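Local coordinates for protein NADH oxidase (Thermus thermophilus, PDB 6RVB) that acts as an NADH-dependent coenzyme A disulfide reductase, a flavoprotein that carries FAD and binds NAD and coenzyme A, at residues A[49-54]-A[168-173]; A[151-156]-A[232-237]; A[18-23]-A[309-314]. All coordinates share one frame; numbering follows the deposited sequence.

Contact 1 of 3, residues A[49-54]-A[168-173]; sequences VLSGEI and FRKRGL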
# COMPACT_ATOMS: atom_id res chain seq x y z
N VAL A 49 -8.81 -23.07 -3.96
CA VAL A 49 -9.37 -24.35 -3.54
C VAL A 49 -9.00 -25.38 -4.61
O VAL A 49 -8.43 -26.37 -4.26
CB VAL A 49 -10.89 -24.24 -3.29
CG1 VAL A 49 -11.52 -25.53 -3.20
CG2 VAL A 49 -11.08 -23.54 -2.09
N LEU A 50 -9.37 -25.15 -5.88
CA LEU A 50 -8.79 -25.80 -7.04
C LEU A 50 -7.29 -26.19 -6.87
O LEU A 50 -6.93 -27.32 -7.18
CB LEU A 50 -8.99 -24.88 -8.23
CG LEU A 50 -10.18 -25.30 -9.02
CD1 LEU A 50 -11.29 -26.06 -8.16
CD2 LEU A 50 -10.67 -24.14 -9.81
N SER A 51 -6.46 -25.28 -6.37
CA SER A 51 -5.06 -25.50 -6.39
C SER A 51 -4.68 -26.39 -5.23
O SER A 51 -3.53 -26.81 -5.10
CB SER A 51 -4.33 -24.20 -6.21
OG SER A 51 -4.38 -23.82 -4.85
N GLY A 52 -5.62 -26.65 -4.34
CA GLY A 52 -5.30 -27.41 -3.13
C GLY A 52 -4.85 -26.60 -1.90
O GLY A 52 -4.88 -27.12 -0.82
N GLU A 53 -4.46 -25.34 -2.04
CA GLU A 53 -4.01 -24.55 -0.89
C GLU A 53 -5.12 -24.32 0.16
O GLU A 53 -4.86 -24.15 1.33
CB GLU A 53 -3.40 -23.19 -1.32
CG GLU A 53 -2.35 -23.27 -2.38
CD GLU A 53 -2.03 -21.93 -3.01
OE1 GLU A 53 -1.16 -21.22 -2.41
OE2 GLU A 53 -2.63 -21.60 -4.09
N ILE A 54 -6.36 -24.27 -0.26
CA ILE A 54 -7.45 -24.31 0.69
C ILE A 54 -8.10 -25.67 0.52
O ILE A 54 -8.71 -26.00 -0.53
CB ILE A 54 -8.50 -23.24 0.37
CG1 ILE A 54 -7.90 -21.88 0.53
CG2 ILE A 54 -9.79 -23.37 1.21
CD1 ILE A 54 -8.83 -20.88 -0.01
N PHE A 168 -4.16 -24.91 -11.87
CA PHE A 168 -3.82 -26.12 -12.58
C PHE A 168 -2.33 -26.50 -12.53
O PHE A 168 -2.04 -27.66 -12.49
CB PHE A 168 -4.24 -25.99 -14.03
CG PHE A 168 -5.71 -25.80 -14.22
CD1 PHE A 168 -6.55 -25.95 -13.17
CD2 PHE A 168 -6.24 -25.49 -15.46
CE1 PHE A 168 -7.93 -25.76 -13.35
CE2 PHE A 168 -7.61 -25.28 -15.64
CZ PHE A 168 -8.45 -25.44 -14.60
N ARG A 169 -1.38 -25.57 -12.56
CA ARG A 169 0.01 -26.01 -12.55
C ARG A 169 0.29 -26.60 -11.17
O ARG A 169 0.88 -27.68 -11.04
CB ARG A 169 0.94 -24.88 -12.88
CG ARG A 169 0.91 -24.45 -14.25
CD ARG A 169 1.67 -25.39 -15.16
NE ARG A 169 3.07 -25.49 -14.83
CZ ARG A 169 3.65 -26.63 -14.51
NH1 ARG A 169 2.94 -27.74 -14.53
NH2 ARG A 169 4.94 -26.63 -14.21
N LYS A 170 -0.14 -25.90 -10.12
CA LYS A 170 0.06 -26.33 -8.73
C LYS A 170 -0.54 -27.73 -8.49
O LYS A 170 -0.26 -28.39 -7.53
CB LYS A 170 -0.59 -25.34 -7.73
CG LYS A 170 0.14 -24.07 -7.56
CD LYS A 170 -0.19 -23.26 -6.32
CE LYS A 170 0.62 -21.95 -6.42
NZ LYS A 170 0.47 -20.96 -5.33
N ARG A 171 -1.43 -28.14 -9.35
CA ARG A 171 -2.04 -29.46 -9.30
C ARG A 171 -1.40 -30.45 -10.26
O ARG A 171 -1.93 -31.48 -10.55
CB ARG A 171 -3.49 -29.32 -9.66
CG ARG A 171 -4.19 -28.80 -8.50
CD ARG A 171 -4.36 -29.98 -7.55
NE ARG A 171 -5.75 -30.12 -7.22
CZ ARG A 171 -6.35 -31.28 -7.16
NH1 ARG A 171 -5.66 -32.40 -7.37
NH2 ARG A 171 -7.63 -31.28 -6.87
N GLY A 172 -0.23 -30.09 -10.77
CA GLY A 172 0.43 -30.94 -11.69
C GLY A 172 0.12 -30.99 -13.14
O GLY A 172 0.92 -31.60 -13.78
N LEU A 173 -0.95 -30.41 -13.66
CA LEU A 173 -1.28 -30.55 -15.10
C LEU A 173 -0.30 -29.77 -15.94
O LEU A 173 0.43 -28.90 -15.44
CB LEU A 173 -2.70 -30.11 -15.46
CG LEU A 173 -3.80 -30.22 -14.45
CD1 LEU A 173 -5.06 -30.17 -15.13
CD2 LEU A 173 -3.72 -31.44 -13.70
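The guanidinium of Arg171 meets segment 49-54 with an edge: NE directs its N-H at Leu50 O, 3.0 Å away, and the oxygen lies only 7° out of the guanidinium plane. The bond is fairly straight, 159° at the hydrogen, and the donor stands almost in line with the carbonyl of Leu50. Bends at chi2 (-77°) and chi3 fold the arginine back so that NE can reach this oxygen. A second guanidinium, that of Arg169, meets Leu173 O of its own segment at the edge, in plane. The side chains of Lys170 and Glu53 cross at about a right angle, which sets NZ 3.4 Å from both OE1 and OE2 of Glu53, a salt bridge whose two hydrogen bonds are long and weak; the stronger acidic partner of the ammonium is Glu166, on its own helix. Between the two polar points the small Ser51 lets the backbones approach, its CB lying 4.2 Å from Lys170 CB. Both segments leave a helix through a glycine with positive phi, Gly52 and Gly172, the latter the C-prime residue of a Schellman motif ending helix 159-170. The contact joins the end of helix 46-50, just beyond Cys44, which binds coenzyme A covalently, to a helix of the NAD-binding domain. The neutral carbonyl takes one well-directed N-H, while two acids probably offset the lysine charge.

Contact 2 of 3, residues A[151-156]-A[232-237]; sequences RAAILG and VPADLV. With NAD (nicotinamide-adenine-dinucleotide), chain F.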
# COMPACT_ATOMS: atom_id res chain seq x y z
N ARG A 151 -3.50 -32.82 -19.16
CA ARG A 151 -3.12 -31.77 -20.07
C ARG A 151 -4.29 -30.72 -20.03
O ARG A 151 -5.46 -31.04 -20.35
CB ARG A 151 -2.92 -32.38 -21.48
CG ARG A 151 -1.54 -32.83 -21.80
CD ARG A 151 -1.47 -33.81 -22.99
NE ARG A 151 -0.54 -34.93 -22.72
CZ ARG A 151 -0.92 -36.17 -22.38
NH1 ARG A 151 -2.21 -36.47 -22.28
NH2 ARG A 151 -0.03 -37.14 -22.13
N ALA A 152 -4.05 -29.46 -19.65
CA ALA A 152 -5.19 -28.52 -19.71
C ALA A 152 -4.94 -27.43 -20.72
O ALA A 152 -3.78 -27.05 -21.00
CB ALA A 152 -5.50 -27.95 -18.38
N ALA A 153 -6.04 -26.98 -21.31
CA ALA A 153 -6.04 -25.78 -22.16
C ALA A 153 -7.02 -24.76 -21.57
O ALA A 153 -8.19 -25.08 -21.30
CB ALA A 153 -6.43 -26.10 -23.62
N ILE A 154 -6.55 -23.54 -21.36
CA ILE A 154 -7.44 -22.50 -20.88
C ILE A 154 -7.61 -21.48 -21.99
O ILE A 154 -6.64 -20.91 -22.45
CB ILE A 154 -6.75 -21.82 -19.67
CG1 ILE A 154 -6.57 -22.78 -18.53
CG2 ILE A 154 -7.51 -20.60 -19.17
CD1 ILE A 154 -5.68 -22.30 -17.62
N LEU A 155 -8.82 -21.31 -22.47
CA LEU A 155 -9.09 -20.23 -23.40
C LEU A 155 -9.21 -18.94 -22.64
O LEU A 155 -10.09 -18.83 -21.86
CB LEU A 155 -10.42 -20.45 -24.09
CG LEU A 155 -10.22 -21.03 -25.48
CD1 LEU A 155 -9.96 -22.46 -25.32
CD2 LEU A 155 -11.38 -20.82 -26.31
N GLY A 156 -8.37 -17.97 -22.85
CA GLY A 156 -8.63 -16.69 -22.24
C GLY A 156 -7.59 -16.23 -21.28
O GLY A 156 -7.50 -16.86 -20.29
N VAL A 232 -3.74 -28.37 -29.99
CA VAL A 232 -3.29 -28.55 -28.62
C VAL A 232 -3.96 -29.77 -28.07
O VAL A 232 -5.15 -29.86 -27.97
CB VAL A 232 -3.67 -27.39 -27.71
CG1 VAL A 232 -3.25 -27.70 -26.31
CG2 VAL A 232 -3.01 -26.10 -28.19
N PRO A 233 -3.19 -30.76 -27.70
CA PRO A 233 -3.97 -31.82 -27.07
C PRO A 233 -4.31 -31.44 -25.63
O PRO A 233 -3.46 -30.86 -24.93
CB PRO A 233 -3.00 -32.99 -27.14
CG PRO A 233 -1.68 -32.43 -27.28
CD PRO A 233 -1.80 -31.16 -27.98
N ALA A 234 -5.50 -31.79 -25.19
CA ALA A 234 -5.96 -31.42 -23.84
C ALA A 234 -7.18 -32.23 -23.34
O ALA A 234 -8.18 -32.31 -24.02
CB ALA A 234 -6.31 -30.02 -23.88
N ASP A 235 -7.13 -32.83 -22.15
CA ASP A 235 -8.32 -33.59 -21.65
C ASP A 235 -9.19 -32.81 -20.66
O ASP A 235 -10.22 -33.31 -20.19
CB ASP A 235 -7.91 -34.84 -20.96
CG ASP A 235 -6.83 -34.59 -19.97
OD1 ASP A 235 -5.59 -34.50 -20.37
OD2 ASP A 235 -7.25 -34.45 -18.80
N LEU A 236 -8.73 -31.60 -20.35
CA LEU A 236 -9.49 -30.64 -19.62
C LEU A 236 -9.24 -29.27 -20.23
O LEU A 236 -8.07 -28.81 -20.31
CB LEU A 236 -9.09 -30.70 -18.15
CG LEU A 236 -9.06 -29.58 -17.09
CD1 LEU A 236 -10.05 -28.62 -17.35
CD2 LEU A 236 -9.40 -30.14 -15.83
N VAL A 237 -10.35 -28.63 -20.64
CA VAL A 237 -10.35 -27.27 -21.09
C VAL A 237 -11.29 -26.41 -20.25
O VAL A 237 -12.45 -26.80 -20.04
CB VAL A 237 -10.55 -27.11 -22.66
CG1 VAL A 237 -10.46 -28.41 -23.37
CG2 VAL A 237 -11.77 -26.35 -23.06
PA NAD F . -11.95 -11.21 -19.15
O1A NAD F . -11.19 -10.49 -18.06
O2A NAD F . -12.88 -10.49 -19.98
O5B NAD F . -10.92 -11.95 -20.17
C5B NAD F . -10.02 -11.40 -21.20
C4B NAD F . -10.24 -12.03 -22.61
O4B NAD F . -9.51 -12.07 -23.88
C3B NAD F . -10.23 -13.43 -22.23
O3B NAD F . -11.34 -13.44 -21.43
C2B NAD F . -10.49 -14.04 -23.57
O2B NAD F . -11.73 -14.57 -24.02
C1B NAD F . -10.42 -12.96 -24.54
N9A NAD F . -10.24 -14.23 -25.35
C8A NAD F . -9.14 -15.12 -25.49
N7A NAD F . -9.35 -16.21 -26.31
C5A NAD F . -10.61 -16.05 -26.67
C6A NAD F . -11.27 -16.87 -27.48
N6A NAD F . -10.54 -17.84 -27.88
N1A NAD F . -12.58 -16.63 -27.78
C2A NAD F . -13.13 -15.50 -27.16
N3A NAD F . -12.46 -14.64 -26.28
C4A NAD F . -11.20 -14.91 -26.07
O3 NAD F . -12.85 -12.26 -18.43
PN NAD F . -12.61 -13.19 -17.13
O1N NAD F . -13.63 -14.32 -17.43
O2N NAD F . -11.21 -13.54 -16.87
O5D NAD F . -12.97 -12.15 -15.99
C5D NAD F . -13.84 -12.50 -14.94
C4D NAD F . -14.37 -11.36 -14.07
O4D NAD F . -14.72 -11.75 -12.71
C3D NAD F . -13.29 -10.30 -14.01
O3D NAD F . -13.31 -9.33 -15.08
C2D NAD F . -13.65 -9.72 -12.68
O2D NAD F . -14.80 -8.97 -12.83
C1D NAD F . -14.06 -10.91 -11.84
N1N NAD F . -12.72 -11.40 -11.42
C2N NAD F . -11.88 -10.52 -10.74
C3N NAD F . -10.57 -10.87 -10.31
C7N NAD F . -9.67 -9.90 -9.55
O7N NAD F . -9.91 -8.51 -9.52
N7N NAD F . -8.60 -10.37 -8.91
C4N NAD F . -10.12 -12.18 -10.59
C5N NAD F . -10.94 -13.04 -11.28
C6N NAD F . -12.23 -12.64 -11.70
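Ala152 and Ala153 pair in parallel with Leu236 and Val237, two neighbouring strands of the five-stranded sheet in the Rossmann-type NAD-binding domain. This end is close-packed. Ala153 N gives a hydrogen bond to Leu236 O, 2.9 Å long and in the carbonyl plane, while Leu236 N reaches back weakly to Arg151 O, so Leu236 bridges two alternate residues of the other strand, as parallel pairing requires. On one face Ala152 CB lies 4.1 Å from Leu236 CG, and Phe168 of helix 159-170 packs over Ala152; the small Ala152 lets the helix come close. On the other face Ala153 CB touches Ala234 CB at 3.9 Å and Val237 CB at 4.3 Å, with Val232 beside them.

Toward the start of the strand the contact opens out to solvent. Pro233 is exposed, and the partly exposed Arg151 lays its CB near Pro233 O before its chain runs away. Here Asp235 takes over from regular pairing. Its chi1 of 48° sets the carboxylate between its own backbone N and carbonyl carbon, and OD1 accepts Arg151 N at 2.9 Å on the syn side, 24° out of the carboxylate plane, while OD2 takes the N-H of Arg150. With an alanine here, the amides of Arg150 and Arg151 would probably lose their acceptor and the strand entry could fray. Arg151 NH1 is 4.4 Å from Asp235 OD1, too far for a salt bridge though the opposite charges may still attract. At the far end strand 151-155 leads to the dinucleotide: Leu155 CD2 lies 3.5 Å from N6A of NAD, and Gly156, first glycine of a probable GxGxxG loop, brings its CA to 3.5 Å from NAD C2B.

Contact 3 of 3, residues A[18-23]-A[309-314]; sequences AAKAKR and AGSVIA. With COA (coenzyme A), chain G.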
# COMPACT_ATOMS: atom_id res chain seq x y z
N ALA A 18 -29.34 -8.00 2.08
CA ALA A 18 -30.06 -8.72 3.13
C ALA A 18 -29.46 -8.44 4.50
O ALA A 18 -30.15 -8.13 5.41
CB ALA A 18 -30.09 -10.16 2.86
N ALA A 19 -28.17 -8.50 4.68
CA ALA A 19 -27.76 -8.50 6.06
C ALA A 19 -27.81 -7.13 6.64
O ALA A 19 -28.09 -6.98 7.81
CB ALA A 19 -26.36 -9.06 6.19
N LYS A 20 -27.52 -6.13 5.82
CA LYS A 20 -27.38 -4.77 6.29
C LYS A 20 -28.79 -4.26 6.50
O LYS A 20 -29.06 -3.64 7.49
CB LYS A 20 -26.65 -3.95 5.24
CG LYS A 20 -26.55 -2.47 5.48
CD LYS A 20 -25.82 -2.25 6.80
CE LYS A 20 -25.56 -0.79 7.00
NZ LYS A 20 -24.83 -0.54 8.27
N ALA A 21 -29.70 -4.49 5.58
CA ALA A 21 -31.11 -4.12 5.86
C ALA A 21 -31.60 -4.65 7.15
O ALA A 21 -32.23 -3.94 7.89
CB ALA A 21 -32.08 -4.64 4.79
N LYS A 22 -31.39 -5.93 7.40
CA LYS A 22 -31.98 -6.51 8.59
C LYS A 22 -31.36 -5.91 9.84
O LYS A 22 -32.03 -5.70 10.83
CB LYS A 22 -31.93 -8.03 8.55
CG LYS A 22 -32.48 -8.73 9.72
CD LYS A 22 -33.99 -8.47 9.75
CE LYS A 22 -34.74 -9.27 10.80
NZ LYS A 22 -36.13 -9.37 10.37
N ARG A 23 -30.08 -5.62 9.77
CA ARG A 23 -29.35 -5.04 10.90
C ARG A 23 -29.91 -3.67 11.22
O ARG A 23 -30.01 -3.28 12.36
CB ARG A 23 -27.83 -4.99 10.62
CG ARG A 23 -26.94 -4.26 11.61
CD ARG A 23 -25.34 -4.35 11.38
NE ARG A 23 -25.09 -5.56 10.62
CZ ARG A 23 -24.57 -5.61 9.39
NH1 ARG A 23 -24.12 -4.52 8.74
NH2 ARG A 23 -24.48 -6.81 8.80
N ALA A 309 -28.00 -0.50 -0.90
CA ALA A 309 -29.42 -0.82 -1.10
C ALA A 309 -30.05 -1.16 0.23
O ALA A 309 -31.06 -0.60 0.62
CB ALA A 309 -29.59 -1.92 -2.01
N GLY A 310 -29.43 -2.08 0.95
CA GLY A 310 -29.91 -2.40 2.27
C GLY A 310 -30.12 -1.24 3.22
O GLY A 310 -31.21 -1.09 3.72
N SER A 311 -29.07 -0.46 3.51
CA SER A 311 -29.22 0.77 4.22
C SER A 311 -30.39 1.59 3.68
O SER A 311 -31.21 2.04 4.44
CB SER A 311 -27.97 1.58 4.08
OG SER A 311 -27.11 1.25 5.11
N VAL A 312 -30.48 1.82 2.36
CA VAL A 312 -31.45 2.77 1.91
C VAL A 312 -32.80 2.27 2.25
O VAL A 312 -33.56 3.00 2.73
CB VAL A 312 -31.35 3.05 0.44
CG1 VAL A 312 -32.66 3.62 -0.12
CG2 VAL A 312 -30.25 3.97 0.19
N ILE A 313 -33.06 1.02 1.98
CA ILE A 313 -34.28 0.33 2.34
C ILE A 313 -34.60 0.40 3.80
O ILE A 313 -35.71 0.68 4.11
CB ILE A 313 -34.28 -1.20 1.84
CG1 ILE A 313 -34.44 -1.27 0.30
CG2 ILE A 313 -35.40 -1.99 2.43
CD1 ILE A 313 -34.09 -2.56 -0.27
N ALA A 314 -33.66 0.16 4.68
CA ALA A 314 -33.95 0.23 6.10
C ALA A 314 -34.26 1.66 6.57
O ALA A 314 -34.49 1.90 7.75
CB ALA A 314 -32.79 -0.36 6.90
N1A COA G . -13.29 -4.80 13.35
C2A COA G . -14.33 -3.99 13.68
N3A COA G . -15.53 -3.98 12.98
C4A COA G . -15.78 -4.77 11.89
C5A COA G . -14.68 -5.67 11.45
C6A COA G . -13.38 -5.67 12.24
N6A COA G . -12.33 -6.51 11.83
N7A COA G . -15.13 -6.35 10.37
C8A COA G . -16.38 -5.88 10.14
N9A COA G . -16.79 -4.94 11.03
C1B COA G . -18.14 -4.28 11.02
C2B COA G . -18.39 -3.49 9.74
O2B COA G . -17.78 -2.20 9.95
C3B COA G . -19.92 -3.42 9.58
O3B COA G . -20.41 -2.25 10.26
P3B COA G . -21.93 -1.75 10.39
O7A COA G . -21.76 -0.24 10.45
O8A COA G . -22.70 -2.32 9.22
O9A COA G . -22.38 -2.37 11.70
C4B COA G . -20.39 -4.64 10.32
O4B COA G . -19.29 -5.15 11.12
C5B COA G . -20.92 -5.71 9.36
O5B COA G . -19.83 -6.51 8.88
P1A COA G . -19.98 -8.09 8.55
O1A COA G . -18.60 -8.53 8.18
O2A COA G . -20.77 -8.75 9.69
O3A COA G . -20.81 -7.99 7.15
P2A COA G . -22.38 -8.19 6.82
O4A COA G . -22.93 -6.99 6.05
O5A COA G . -23.18 -8.75 8.01
O6A COA G . -22.05 -9.41 5.79
CBP COA G . -22.16 -10.86 3.95
CCP COA G . -22.72 -9.59 4.53
CDP COA G . -21.14 -11.38 4.95
CEP COA G . -23.28 -11.88 3.89
CAP COA G . -21.59 -10.43 2.57
OAP COA G . -20.52 -9.48 2.74
C9P COA G . -21.06 -11.58 1.74
O9P COA G . -21.85 -12.37 1.25
N8P COA G . -19.74 -11.76 1.57
C7P COA G . -19.32 -13.06 1.07
C6P COA G . -19.33 -13.02 -0.45
C5P COA G . -18.30 -11.94 -0.73
O5P COA G . -18.57 -10.74 -0.72
N4P COA G . -17.06 -12.26 -1.02
C3P COA G . -16.46 -11.35 -1.99
C2P COA G . -17.14 -11.40 -3.37
S1P COA G . -16.15 -12.43 -4.55
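Lys20 lays its aliphatic chain along Ser311, CE coming to 3.2 Å from Ser311 OG, and then carries its ammonium past the helix pair to coenzyme A. Its CG is anti to the backbone N (chi1 173°), and a bend at chi2 turns the otherwise extended chain along the neighbouring helix. At the tip, NZ gives a hydrogen bond to O8A of the coenzyme A 3'-phosphate at 2.9 Å and forms a salt bridge with Glu24. Arg23 NH1 reaches the same oxygen in a weak bond. The arginine guanidinium is sandwiched, with Lys20 CA over one face and coenzyme A C5B over the opposite one, both offset toward the rim, while O4A of the ligand sits at its edge. Arg307 also bonds coenzyme A, and the cationic groups gathered here suit an anionic ligand.

These basic residues stand on helix 13-24, which links strands 4-8 and 29-34 in the beta-alpha-beta crossover of the FAD-binding Rossmann-type domain. Helix 299-313 runs beside it; the axes of the short segments 18-23 and 309-313 approach to 7.3 Å at an angle of 26°. So close a pairing calls for small residues: Ala21 and Gly310 have their CA atoms 4.2 Å apart, an approach that Gly310 allows by lacking a side chain. One turn on, Ala314 CB covers Ala21 O at 3.8 Å. Behind the pair lies the parallel sheet: Ala21 and Ile313 both rest on Met5 of strand 4-8, Ile313 also touches Tyr277, and Ala18 sits against Val30 and Val32.

How the contacts relate
Contacts 1 and 2 are neighbours, their centres 15 Å apart, and they touch through Phe168 on Ile154 and Leu173 on Ala152. Helix 159-170 of contact 1 follows strand 151-155 of contact 2 in the chain, so the NAD-binding domain supplies one side of contact 1 and both strands of contact 2. Contact 3 lies in the FAD-binding domain, its centre 38 Å from contact 1 and 44 Å from contact 2, and across the centre of the chain from the latter. Along the sequence it encloses both others, whose segments alternate. The FAD-binding part is thus built from both ends of this region, with the NAD-binding domain inserted between, and contact 1 joins the two.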